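Local coordinates for protein probable thiosulfate sulfurtransferase (Thermus thermophilus, PDB 2EG4) that probably transfers sulfur from thiosulfate to an acceptor such as cyanide, as rhodanese-like enzymes do, and binds a zinc ion, at residues A[131-142]-A[185-196]; A[151-159]-A[218-229]. All blocks are in the same frame, centred on the assembly; numbering follows the deposited sequence.

Contact 1: residues A[131-142]-A[185-196]; sequences HPLLLDVRSPEE and QEVGVYCHSGAR. With ZN (zinc ion), chain C; SO4 (sulfate ion), chain D.
His131 lays one face of its imidazole over Gly188, whose CA sits 4.1 Å from the centroid of the His131 ring in a CH-pi contact. Having CG anti to the backbone N (chi1 -159°) sets the imidazole against the backbone of Gly188; ND1 takes the N-H of Leu133 in the ring plane, which fixes its rotation, and water 1 links NE2 to the carboxylate of Glu186. From Leu133 the chain pairs in parallel with 186-190: Gly188 N bonds to Leu133 O and Leu135 N to Gly188 O, then Tyr190 N to Leu135 O and Val137 N to Tyr190 O. These are the two central strands of the second rhodanese-like domain. On one side of the sheet Leu135 CD1 packs against Val187 CG1 at 3.5 Å; on the other, Leu134 and Asp136 meet Tyr190. Asp136 CA lies over one face of the Tyr190 ring, a CH-pi contact, and Tyr190 OH accepts a hydrogen bond from Ile158 N.

Asp136 OD1 closes an Asx turn with Arg138 N and also takes Arg138 NE, while OD2 receives Arg138 NH2 at 2.8 Å, a side-on grip using both syn lone pairs. Ser139 then caps helix 140-143 in a capping box with Glu142. The Glu142 carboxylate meets the Arg196 guanidinium end-on, planes 16° apart, with Arg196 NH2 to Glu142 OE2 at 3.0 Å. Arg196 NH2 also donates to sulfate O2, 2.7 Å away, and the backbone N atoms of His192, Ser193, Ala195 and Arg196 turn to the same ion, probably from the crystallisation liquor. Cys191 SG stands 3.1 Å from sulfate O2. This cradle of N-H groups matches the Cys-containing active-site loop of rhodaneses, probably the catalytic loop here, and would suit an anionic persulfide or thiosulfate, with Glu142 orienting Arg196.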
loop_
_atom_site.group_PDB
_atom_site.type_symbol
_atom_site.label_atom_id
_atom_site.label_comp_id
_atom_site.label_asym_id
_atom_site.label_seq_id
_atom_site.Cartn_x
_atom_site.Cartn_y
_atom_site.Cartn_z
ATOM N N HIS A 131 0.718 11.177 15.776
ATOM C CA HIS A 131 1.998 10.532 15.543
ATOM C C HIS A 131 3.151 11.530 15.646
ATOM O O HIS A 131 3.090 12.622 15.095
ATOM C CB HIS A 131 2.003 9.861 14.167
ATOM C CG HIS A 131 3.022 8.777 14.030
ATOM N ND1 HIS A 131 4.380 9.016 14.079
ATOM C CD2 HIS A 131 2.882 7.442 13.851
ATOM C CE1 HIS A 131 5.030 7.875 13.934
ATOM N NE2 HIS A 131 4.145 6.905 13.791
ATOM N N PRO A 132 4.218 11.158 16.362
ATOM C CA PRO A 132 5.377 12.042 16.532
ATOM C C PRO A 132 6.254 12.207 15.314
ATOM O O PRO A 132 7.008 13.182 15.218
ATOM C CB PRO A 132 6.134 11.402 17.688
ATOM C CG PRO A 132 5.863 9.947 17.485
ATOM C CD PRO A 132 4.379 9.920 17.139
ATOM N N LEU A 133 6.178 11.262 14.381
ATOM C CA LEU A 133 7.005 11.348 13.184
ATOM C C LEU A 133 6.279 10.839 11.951
ATOM O O LEU A 133 6.296 9.647 11.644
ATOM C CB LEU A 133 8.305 10.573 13.376
ATOM C CG LEU A 133 9.268 10.547 12.179
ATOM C CD1 LEU A 133 9.374 11.925 11.527
ATOM C CD2 LEU A 133 10.621 10.057 12.661
ATOM N N LEU A 134 5.673 11.784 11.248
ATOM C CA LEU A 134 4.916 11.503 10.049
ATOM C C LEU A 134 5.704 11.982 8.867
ATOM O O LEU A 134 6.035 13.164 8.783
ATOM C CB LEU A 134 3.608 12.280 10.037
ATOM C CG LEU A 134 2.297 11.642 10.442
ATOM C CD1 LEU A 134 1.187 12.628 10.137
ATOM C CD2 LEU A 134 2.095 10.337 9.665
ATOM N N LEU A 135 5.984 11.069 7.948
ATOM C CA LEU A 135 6.680 11.427 6.725
ATOM C C LEU A 135 5.684 11.522 5.579
ATOM O O LEU A 135 4.929 10.572 5.311
ATOM C CB LEU A 135 7.737 10.376 6.369
ATOM C CG LEU A 135 8.786 10.179 7.459
ATOM C CD1 LEU A 135 9.802 9.157 6.988
ATOM C CD2 LEU A 135 9.449 11.529 7.754
ATOM N N ASP A 136 5.677 12.683 4.930
ATOM C CA ASP A 136 4.835 12.954 3.769
ATOM C C ASP A 136 5.730 12.545 2.590
ATOM O O ASP A 136 6.757 13.198 2.325
ATOM C CB ASP A 136 4.545 14.443 3.717
ATOM C CG ASP A 136 3.619 14.831 2.597
ATOM O OD1 ASP A 136 3.590 14.143 1.548
ATOM O OD2 ASP A 136 2.906 15.840 2.776
ATOM N N VAL A 137 5.358 11.480 1.885
ATOM C CA VAL A 137 6.197 10.999 0.797
ATOM C C VAL A 137 5.873 11.561 -0.569
ATOM O O VAL A 137 6.366 11.072 -1.589
ATOM C CB VAL A 137 6.239 9.441 0.761
ATOM C CG1 VAL A 137 6.690 8.906 2.130
ATOM C CG2 VAL A 137 4.873 8.863 0.393
ATOM N N ARG A 138 5.082 12.622 -0.596
ATOM C CA ARG A 138 4.742 13.265 -1.859
ATOM C C ARG A 138 5.888 14.167 -2.310
ATOM O O ARG A 138 6.935 14.246 -1.655
ATOM C CB ARG A 138 3.476 14.094 -1.682
ATOM C CG ARG A 138 2.263 13.241 -1.287
ATOM C CD ARG A 138 1.034 14.095 -1.105
ATOM N NE ARG A 138 1.273 15.046 -0.024
ATOM C CZ ARG A 138 0.587 16.165 0.179
ATOM N NH1 ARG A 138 -0.416 16.508 -0.618
ATOM N NH2 ARG A 138 0.946 16.962 1.170
ATOM N N SER A 139 5.702 14.845 -3.432
ATOM C CA SER A 139 6.749 15.727 -3.935
ATOM C C SER A 139 6.797 16.988 -3.088
ATOM O O SER A 139 5.842 17.297 -2.376
ATOM C CB SER A 139 6.451 16.124 -5.384
ATOM O OG SER A 139 5.250 16.875 -5.462
ATOM N N PRO A 140 7.919 17.731 -3.150
ATOM C CA PRO A 140 8.064 18.973 -2.386
ATOM C C PRO A 140 6.947 19.955 -2.721
ATOM O O PRO A 140 6.459 20.676 -1.842
ATOM C CB PRO A 140 9.425 19.498 -2.839
ATOM C CG PRO A 140 10.200 18.235 -3.035
ATOM C CD PRO A 140 9.200 17.346 -3.765
ATOM N N GLU A 141 6.545 19.987 -3.992
ATOM C CA GLU A 141 5.475 20.893 -4.432
ATOM C C GLU A 141 4.130 20.555 -3.785
ATOM O O GLU A 141 3.321 21.443 -3.498
ATOM C CB GLU A 141 5.300 20.840 -5.958
ATOM C CG GLU A 141 6.431 21.437 -6.781
ATOM C CD GLU A 141 7.751 20.703 -6.605
ATOM O OE1 GLU A 141 7.734 19.457 -6.457
ATOM O OE2 GLU A 141 8.811 21.377 -6.631
ATOM N N GLU A 142 3.877 19.262 -3.597
ATOM C CA GLU A 142 2.633 18.826 -2.973
ATOM C C GLU A 142 2.734 19.156 -1.488
ATOM O O GLU A 142 1.783 19.646 -0.874
ATOM C CB GLU A 142 2.441 17.309 -3.168
ATOM C CG GLU A 142 2.065 16.895 -4.605
ATOM C CD GLU A 142 2.277 15.409 -4.851
ATOM O OE1 GLU A 142 3.435 14.989 -5.101
ATOM O OE2 GLU A 142 1.283 14.656 -4.774
ATOM N N GLN A 185 12.384 2.089 15.054
ATOM C CA GLN A 185 11.734 3.389 15.171
ATOM C C GLN A 185 10.346 3.438 14.545
ATOM O O GLN A 185 10.142 2.933 13.440
ATOM C CB GLN A 185 12.598 4.473 14.519
ATOM C CG GLN A 185 12.041 5.876 14.679
ATOM C CD GLN A 185 13.081 6.949 14.422
ATOM O OE1 GLN A 185 14.237 6.648 14.128
ATOM N NE2 GLN A 185 12.674 8.214 14.537
ATOM N N GLU A 186 9.409 4.057 15.259
ATOM C CA GLU A 186 8.033 4.211 14.789
ATOM C C GLU A 186 7.977 5.363 13.798
ATOM O O GLU A 186 8.310 6.501 14.130
ATOM C CB GLU A 186 7.096 4.531 15.954
ATOM C CG GLU A 186 6.871 3.391 16.918
ATOM C CD GLU A 186 6.012 2.286 16.326
ATOM O OE1 GLU A 186 5.103 2.601 15.521
ATOM O OE2 GLU A 186 6.241 1.111 16.676
ATOM N N VAL A 187 7.535 5.072 12.585
ATOM C CA VAL A 187 7.452 6.102 11.560
ATOM C C VAL A 187 6.125 5.942 10.848
ATOM O O VAL A 187 5.733 4.829 10.525
ATOM C CB VAL A 187 8.570 5.931 10.521
ATOM C CG1 VAL A 187 8.547 7.096 9.526
ATOM C CG2 VAL A 187 9.918 5.840 11.227
ATOM N N GLY A 188 5.436 7.051 10.640
ATOM C CA GLY A 188 4.172 7.005 9.930
ATOM C C GLY A 188 4.456 7.572 8.553
ATOM O O GLY A 188 5.352 8.404 8.386
ATOM N N VAL A 189 3.741 7.082 7.548
ATOM C CA VAL A 189 3.932 7.589 6.205
ATOM C C VAL A 189 2.582 7.856 5.574
ATOM O O VAL A 189 1.622 7.139 5.841
ATOM C CB VAL A 189 4.705 6.586 5.303
ATOM C CG1 VAL A 189 6.185 6.552 5.701
ATOM C CG2 VAL A 189 4.123 5.207 5.422
ATOM N N TYR A 190 2.498 8.900 4.757
ATOM C CA TYR A 190 1.232 9.202 4.093
ATOM C C TYR A 190 1.460 9.944 2.785
ATOM O O TYR A 190 2.576 10.383 2.479
ATOM C CB TYR A 190 0.334 10.050 5.017
ATOM C CG TYR A 190 0.693 11.522 5.052
ATOM C CD1 TYR A 190 0.136 12.411 4.141
ATOM C CD2 TYR A 190 1.565 12.024 6.016
ATOM C CE1 TYR A 190 0.419 13.770 4.180
ATOM C CE2 TYR A 190 1.865 13.400 6.069
ATOM C CZ TYR A 190 1.285 14.262 5.152
ATOM O OH TYR A 190 1.530 15.616 5.172
ATOM N N CYS A 191 0.401 10.043 1.988
ATOM C CA CYS A 191 0.446 10.778 0.726
ATOM C C CYS A 191 -0.976 11.183 0.356
ATOM O O CYS A 191 -1.669 11.711 1.215
ATOM C CB CYS A 191 1.116 9.953 -0.371
ATOM S SG CYS A 191 0.449 8.307 -0.610
ATOM N N HIS A 192 -1.431 10.944 -0.886
ATOM C CA HIS A 192 -2.795 11.329 -1.253
ATOM C C HIS A 192 -3.815 10.270 -0.853
ATOM O O HIS A 192 -4.799 10.570 -0.187
ATOM C CB HIS A 192 -2.918 11.593 -2.752
ATOM C CG HIS A 192 -4.306 11.962 -3.176
ATOM N ND1 HIS A 192 -5.006 11.247 -4.126
ATOM C CD2 HIS A 192 -5.144 12.934 -2.742
ATOM C CE1 HIS A 192 -6.215 11.761 -4.258
ATOM N NE2 HIS A 192 -6.325 12.783 -3.430
ATOM N N SER A 193 -3.588 9.020 -1.254
ATOM C CA SER A 193 -4.528 7.990 -0.874
ATOM C C SER A 193 -3.812 6.724 -0.451
ATOM O O SER A 193 -4.333 5.622 -0.606
ATOM C CB SER A 193 -5.540 7.692 -1.994
ATOM O OG SER A 193 -4.909 7.194 -3.174
ATOM N N GLY A 194 -2.599 6.904 0.070
ATOM C CA GLY A 194 -1.816 5.791 0.605
ATOM C C GLY A 194 -1.054 4.876 -0.335
ATOM O O GLY A 194 -0.578 3.839 0.097
ATOM N N ALA A 195 -0.933 5.252 -1.606
ATOM C CA ALA A 195 -0.242 4.418 -2.598
ATOM C C ALA A 195 1.284 4.549 -2.517
ATOM O O ALA A 195 1.988 3.563 -2.284
ATOM C CB ALA A 195 -0.756 4.771 -4.034
ATOM N N ARG A 196 1.807 5.751 -2.714
ATOM C CA ARG A 196 3.241 5.928 -2.615
ATOM C C ARG A 196 3.727 5.639 -1.210
ATOM O O ARG A 196 4.867 5.196 -1.012
ATOM C CB ARG A 196 3.635 7.335 -3.026
ATOM C CG ARG A 196 3.591 7.584 -4.528
ATOM C CD ARG A 196 3.790 9.070 -4.821
ATOM N NE ARG A 196 2.562 9.816 -4.550
ATOM C CZ ARG A 196 2.430 11.134 -4.693
ATOM N NH1 ARG A 196 3.464 11.874 -5.087
ATOM N NH2 ARG A 196 1.245 11.707 -4.498
HETATM ZN ZN ZN C . -8.103 13.886 -3.283
HETATM S S SO4 D . -0.757 8.652 -3.872
HETATM O O1 SO4 D . -1.405 9.008 -5.177
HETATM O O2 SO4 D . -0.336 9.913 -3.179
HETATM O O3 SO4 D . -1.731 7.899 -3.014
HETATM O O4 SO4 D . 0.450 7.796 -4.127
HETATM O O HOH W 1 4.605 4.024 13.230
HETATM O O HOH W 2 6.155 11.368 -4.365
#

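Contact 2: residues A[151-159]-A[218-229]; sequences CCPRGGRIP and MHEWLQEGLPTE. With ZN (zinc ion), chain C; SO4 (sulfate ion), chain E.
Cys151, Cys152 and His219 meet at the zinc ion: SG of Cys151 binds the metal at 2.4 Å, SG of Cys152 at 2.3 Å and ND1 of His219 at 2.1 Å. The trans first torsion of His219 (chi1 -172°) carries its imidazole from the helix to the metal, beside the two neighbouring thiolates. His192 completes the four-ligand site.

Apolar packing continues from there. Leu222 packs with three residues of the loop: CD1 touches Cys152 CB at 3.8 Å, CB lies against Pro153 CD, and CD2 sits over one face of the Arg154 guanidinium. Farther along, Ile158 rests on the indole of Trp221, its CG1 3.8 Å from the centroid of the Trp221 five-membered ring and only 15° off the normal. Leu226 CB covers the opposite face, so the ring is sandwiched. Met218, bent at chi2, runs its CE in among Gly156 O and the backbone of Arg157.

In fold terms, the loop leading to strand 162-163 is strapped over helix 217-223 and the C-terminal tail, at the zinc-bearing end of the second rhodanese-like domain. Gly225, with its positive phi, makes a Schellman motif where the chain leaves the helix, after which the tail doubles back along the loop.

Hydrogen bonds fasten that tail. Arg157 and Glu229 form a single antiparallel hydrogen-bonded pair, with Arg157 N to Glu229 O at 2.8 Å and Glu229 N to Arg157 O at 3.0 Å. Trp221 NE1 donates in its ring plane to Pro227 O, which it meets from above the carbonyl plane; this helps fix the indole's orientation. Water 3 bridges Gly155 O and Thr228 OG1. The charged end of Arg157 grips a sulfate ion through NE and NH2, while Glu229 CB lies over one guanidinium face.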
loop_
_atom_site.group_PDB
_atom_site.type_symbol
_atom_site.label_atom_id
_atom_site.label_comp_id
_atom_site.label_asym_id
_atom_site.label_seq_id
_atom_site.Cartn_x
_atom_site.Cartn_y
_atom_site.Cartn_z
ATOM N N CYS A 151 -9.563 16.154 -7.023
ATOM C CA CYS A 151 -10.569 15.579 -6.142
ATOM C C CYS A 151 -10.480 16.192 -4.737
ATOM O O CYS A 151 -11.345 15.957 -3.892
ATOM C CB CYS A 151 -10.380 14.065 -6.061
ATOM S SG CYS A 151 -8.711 13.605 -5.550
ATOM N N CYS A 152 -9.433 16.977 -4.481
ATOM C CA CYS A 152 -9.261 17.600 -3.160
ATOM C C CYS A 152 -9.549 19.116 -3.172
ATOM O O CYS A 152 -9.460 19.757 -4.213
ATOM C CB CYS A 152 -7.842 17.342 -2.623
ATOM S SG CYS A 152 -7.559 15.673 -1.867
ATOM N N PRO A 153 -9.881 19.704 -2.007
ATOM C CA PRO A 153 -10.189 21.142 -1.881
ATOM C C PRO A 153 -9.056 22.134 -2.119
ATOM O O PRO A 153 -9.279 23.212 -2.673
ATOM C CB PRO A 153 -10.715 21.267 -0.450
ATOM C CG PRO A 153 -11.257 19.929 -0.155
ATOM C CD PRO A 153 -10.254 18.994 -0.775
ATOM N N ARG A 154 -7.846 21.787 -1.694
ATOM C CA ARG A 154 -6.711 22.702 -1.833
ATOM C C ARG A 154 -5.391 21.997 -1.572
ATOM O O ARG A 154 -5.366 20.800 -1.280
ATOM C CB ARG A 154 -6.868 23.841 -0.832
ATOM C CG ARG A 154 -7.113 23.331 0.569
ATOM C CD ARG A 154 -7.412 24.461 1.547
ATOM N NE ARG A 154 -7.786 23.942 2.857
ATOM C CZ ARG A 154 -7.033 23.104 3.564
ATOM N NH1 ARG A 154 -5.867 22.695 3.075
ATOM N NH2 ARG A 154 -7.437 22.680 4.756
ATOM N N GLY A 155 -4.298 22.746 -1.688
ATOM C CA GLY A 155 -2.986 22.185 -1.439
ATOM C C GLY A 155 -2.651 22.249 0.041
ATOM O O GLY A 155 -3.071 23.162 0.761
ATOM N N GLY A 156 -1.890 21.277 0.519
ATOM C CA GLY A 156 -1.550 21.301 1.926
ATOM C C GLY A 156 -0.928 20.021 2.402
ATOM O O GLY A 156 -0.823 19.055 1.648
ATOM N N ARG A 157 -0.506 20.037 3.663
ATOM C CA ARG A 157 0.129 18.906 4.316
ATOM C C ARG A 157 -0.371 18.851 5.745
ATOM O O ARG A 157 -0.960 19.813 6.252
ATOM C CB ARG A 157 1.647 19.100 4.341
ATOM C CG ARG A 157 2.052 20.379 5.066
ATOM C CD ARG A 157 3.554 20.445 5.349
ATOM N NE ARG A 157 3.921 21.687 6.042
ATOM C CZ ARG A 157 4.069 22.866 5.442
ATOM N NH1 ARG A 157 3.885 22.974 4.131
ATOM N NH2 ARG A 157 4.414 23.934 6.147
ATOM N N ILE A 158 -0.153 17.716 6.391
ATOM C CA ILE A 158 -0.548 17.553 7.774
ATOM C C ILE A 158 0.476 18.389 8.544
ATOM O O ILE A 158 1.669 18.264 8.321
ATOM C CB ILE A 158 -0.512 16.048 8.167
ATOM C CG1 ILE A 158 -1.661 15.332 7.440
ATOM C CG2 ILE A 158 -0.651 15.870 9.690
ATOM C CD1 ILE A 158 -1.652 13.826 7.596
ATOM N N PRO A 159 0.006 19.272 9.445
ATOM C CA PRO A 159 0.930 20.117 10.220
ATOM C C PRO A 159 1.960 19.300 10.983
ATOM O O PRO A 159 1.622 18.290 11.602
ATOM C CB PRO A 159 -0.008 20.889 11.148
ATOM C CG PRO A 159 -1.330 20.926 10.360
ATOM C CD PRO A 159 -1.389 19.501 9.860
ATOM N N MET A 218 -3.941 12.245 2.747
ATOM C CA MET A 218 -4.400 13.629 2.551
ATOM C C MET A 218 -5.837 13.783 2.021
ATOM O O MET A 218 -6.539 14.737 2.376
ATOM C CB MET A 218 -3.409 14.369 1.636
ATOM C CG MET A 218 -3.190 15.834 1.991
ATOM S SD MET A 218 -2.530 16.110 3.690
ATOM C CE MET A 218 -3.265 17.695 3.986
ATOM N N HIS A 219 -6.291 12.862 1.180
ATOM C CA HIS A 219 -7.663 12.971 0.697
ATOM C C HIS A 219 -8.624 12.911 1.888
ATOM O O HIS A 219 -9.478 13.788 2.053
ATOM C CB HIS A 219 -7.990 11.851 -0.307
ATOM C CG HIS A 219 -9.321 12.016 -0.971
ATOM N ND1 HIS A 219 -9.492 12.753 -2.124
ATOM C CD2 HIS A 219 -10.554 11.577 -0.620
ATOM C CE1 HIS A 219 -10.771 12.761 -2.455
ATOM N NE2 HIS A 219 -11.436 12.056 -1.560
ATOM N N GLU A 220 -8.479 11.900 2.742
ATOM C CA GLU A 220 -9.372 11.800 3.885
ATOM C C GLU A 220 -9.190 12.980 4.823
ATOM O O GLU A 220 -10.159 13.563 5.289
ATOM C CB GLU A 220 -9.123 10.524 4.669
ATOM C CG GLU A 220 -10.008 10.452 5.892
ATOM C CD GLU A 220 -9.664 9.306 6.788
ATOM O OE1 GLU A 220 -8.454 9.087 7.042
ATOM O OE2 GLU A 220 -10.605 8.630 7.263
ATOM N N TRP A 221 -7.936 13.342 5.078
ATOM C CA TRP A 221 -7.628 14.436 5.996
ATOM C C TRP A 221 -8.374 15.707 5.612
ATOM O O TRP A 221 -8.944 16.386 6.466
ATOM C CB TRP A 221 -6.105 14.677 6.031
ATOM C CG TRP A 221 -5.645 15.657 7.107
ATOM C CD1 TRP A 221 -5.534 17.018 6.999
ATOM C CD2 TRP A 221 -5.231 15.327 8.444
ATOM N NE1 TRP A 221 -5.074 17.557 8.193
ATOM C CE2 TRP A 221 -4.883 16.541 9.093
ATOM C CE3 TRP A 221 -5.119 14.127 9.154
ATOM C CZ2 TRP A 221 -4.432 16.582 10.424
ATOM C CZ3 TRP A 221 -4.668 14.162 10.474
ATOM C CH2 TRP A 221 -4.327 15.384 11.094
ATOM N N LEU A 222 -8.392 16.019 4.323
ATOM C CA LEU A 222 -9.092 17.214 3.859
ATOM C C LEU A 222 -10.614 17.039 3.887
ATOM O O LEU A 222 -11.335 17.964 4.240
ATOM C CB LEU A 222 -8.638 17.583 2.445
ATOM C CG LEU A 222 -7.200 18.124 2.354
ATOM C CD1 LEU A 222 -6.805 18.330 0.896
ATOM C CD2 LEU A 222 -7.100 19.452 3.134
ATOM N N GLN A 223 -11.108 15.859 3.527
ATOM C CA GLN A 223 -12.559 15.652 3.562
ATOM C C GLN A 223 -13.089 15.860 4.980
ATOM O O GLN A 223 -14.189 16.376 5.180
ATOM C CB GLN A 223 -12.909 14.247 3.064
ATOM C CG GLN A 223 -12.778 14.098 1.550
ATOM C CD GLN A 223 -13.581 15.160 0.793
ATOM O OE1 GLN A 223 -14.764 15.379 1.077
ATOM N NE2 GLN A 223 -12.943 15.815 -0.176
ATOM N N GLU A 224 -12.288 15.475 5.969
ATOM C CA GLU A 224 -12.666 15.601 7.373
ATOM C C GLU A 224 -12.573 17.033 7.906
ATOM O O GLU A 224 -13.085 17.328 8.978
ATOM C CB GLU A 224 -11.784 14.692 8.230
ATOM C CG GLU A 224 -12.115 13.200 8.113
ATOM C CD GLU A 224 -13.446 12.881 8.765
ATOM O OE1 GLU A 224 -13.677 13.348 9.896
ATOM O OE2 GLU A 224 -14.258 12.157 8.159
ATOM N N GLY A 225 -11.905 17.913 7.167
ATOM C CA GLY A 225 -11.780 19.295 7.601
ATOM C C GLY A 225 -10.735 19.537 8.682
ATOM O O GLY A 225 -10.788 20.535 9.411
ATOM N N LEU A 226 -9.787 18.618 8.791
ATOM C CA LEU A 226 -8.723 18.722 9.790
ATOM C C LEU A 226 -7.733 19.811 9.373
ATOM O O LEU A 226 -7.611 20.126 8.190
ATOM C CB LEU A 226 -8.032 17.367 9.923
ATOM C CG LEU A 226 -9.036 16.354 10.483
ATOM C CD1 LEU A 226 -8.544 14.929 10.258
ATOM C CD2 LEU A 226 -9.223 16.614 11.968
ATOM N N PRO A 227 -7.012 20.390 10.347
ATOM C CA PRO A 227 -6.027 21.459 10.117
ATOM C C PRO A 227 -4.925 21.109 9.123
ATOM O O PRO A 227 -4.398 19.995 9.128
ATOM C CB PRO A 227 -5.461 21.722 11.515
ATOM C CG PRO A 227 -6.514 21.193 12.456
ATOM C CD PRO A 227 -6.990 19.954 11.750
ATOM N N THR A 228 -4.574 22.056 8.262
ATOM C CA THR A 228 -3.506 21.814 7.299
ATOM C C THR A 228 -2.620 23.032 7.105
ATOM O O THR A 228 -3.014 24.154 7.419
ATOM C CB THR A 228 -4.051 21.383 5.912
ATOM O OG1 THR A 228 -4.744 22.476 5.293
ATOM C CG2 THR A 228 -5.014 20.202 6.068
ATOM N N GLU A 229 -1.407 22.790 6.628
ATOM C CA GLU A 229 -0.457 23.864 6.352
ATOM C C GLU A 229 -0.164 23.830 4.855
ATOM O O GLU A 229 -0.257 22.777 4.219
ATOM C CB GLU A 229 0.849 23.669 7.144
ATOM C CG GLU A 229 0.745 23.925 8.648
ATOM C CD GLU A 229 0.041 25.234 8.984
ATOM O OE1 GLU A 229 0.177 26.214 8.224
ATOM O OE2 GLU A 229 -0.652 25.286 10.018
HETATM ZN ZN ZN C . -8.103 13.886 -3.283
HETATM S S SO4 E . 4.468 22.929 9.678
HETATM O O1 SO4 E . 3.940 24.227 9.145
HETATM O O2 SO4 E . 5.960 22.884 9.536
HETATM O O3 SO4 E . 4.102 22.812 11.128
HETATM O O4 SO4 E . 3.868 21.785 8.917
HETATM O O HOH W 3 -3.323 24.221 3.347
#

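How the contacts relate
Contacts 1 and 2 are interleaved along the chain, with centres about 13 Å apart, and the zinc ion is shared between them. His192 NE2, from contact 1, and Cys151 SG, from contact 2, lie 3.3 Å apart as neighbouring ligands on the metal. Two probable hydrogen bonds join the contacts, one from a side chain and one between backbones: Arg138 NH2 to Gly156 O and Met218 N to Cys191 O, each 2.8 Å. The second links the first turn of helix 217-223 to the residue that opens the sulfate-binding loop. His192 gives its backbone N to the sulfate and its NE2 to zinc, so one residue joins the metal site and the probable active-site loop.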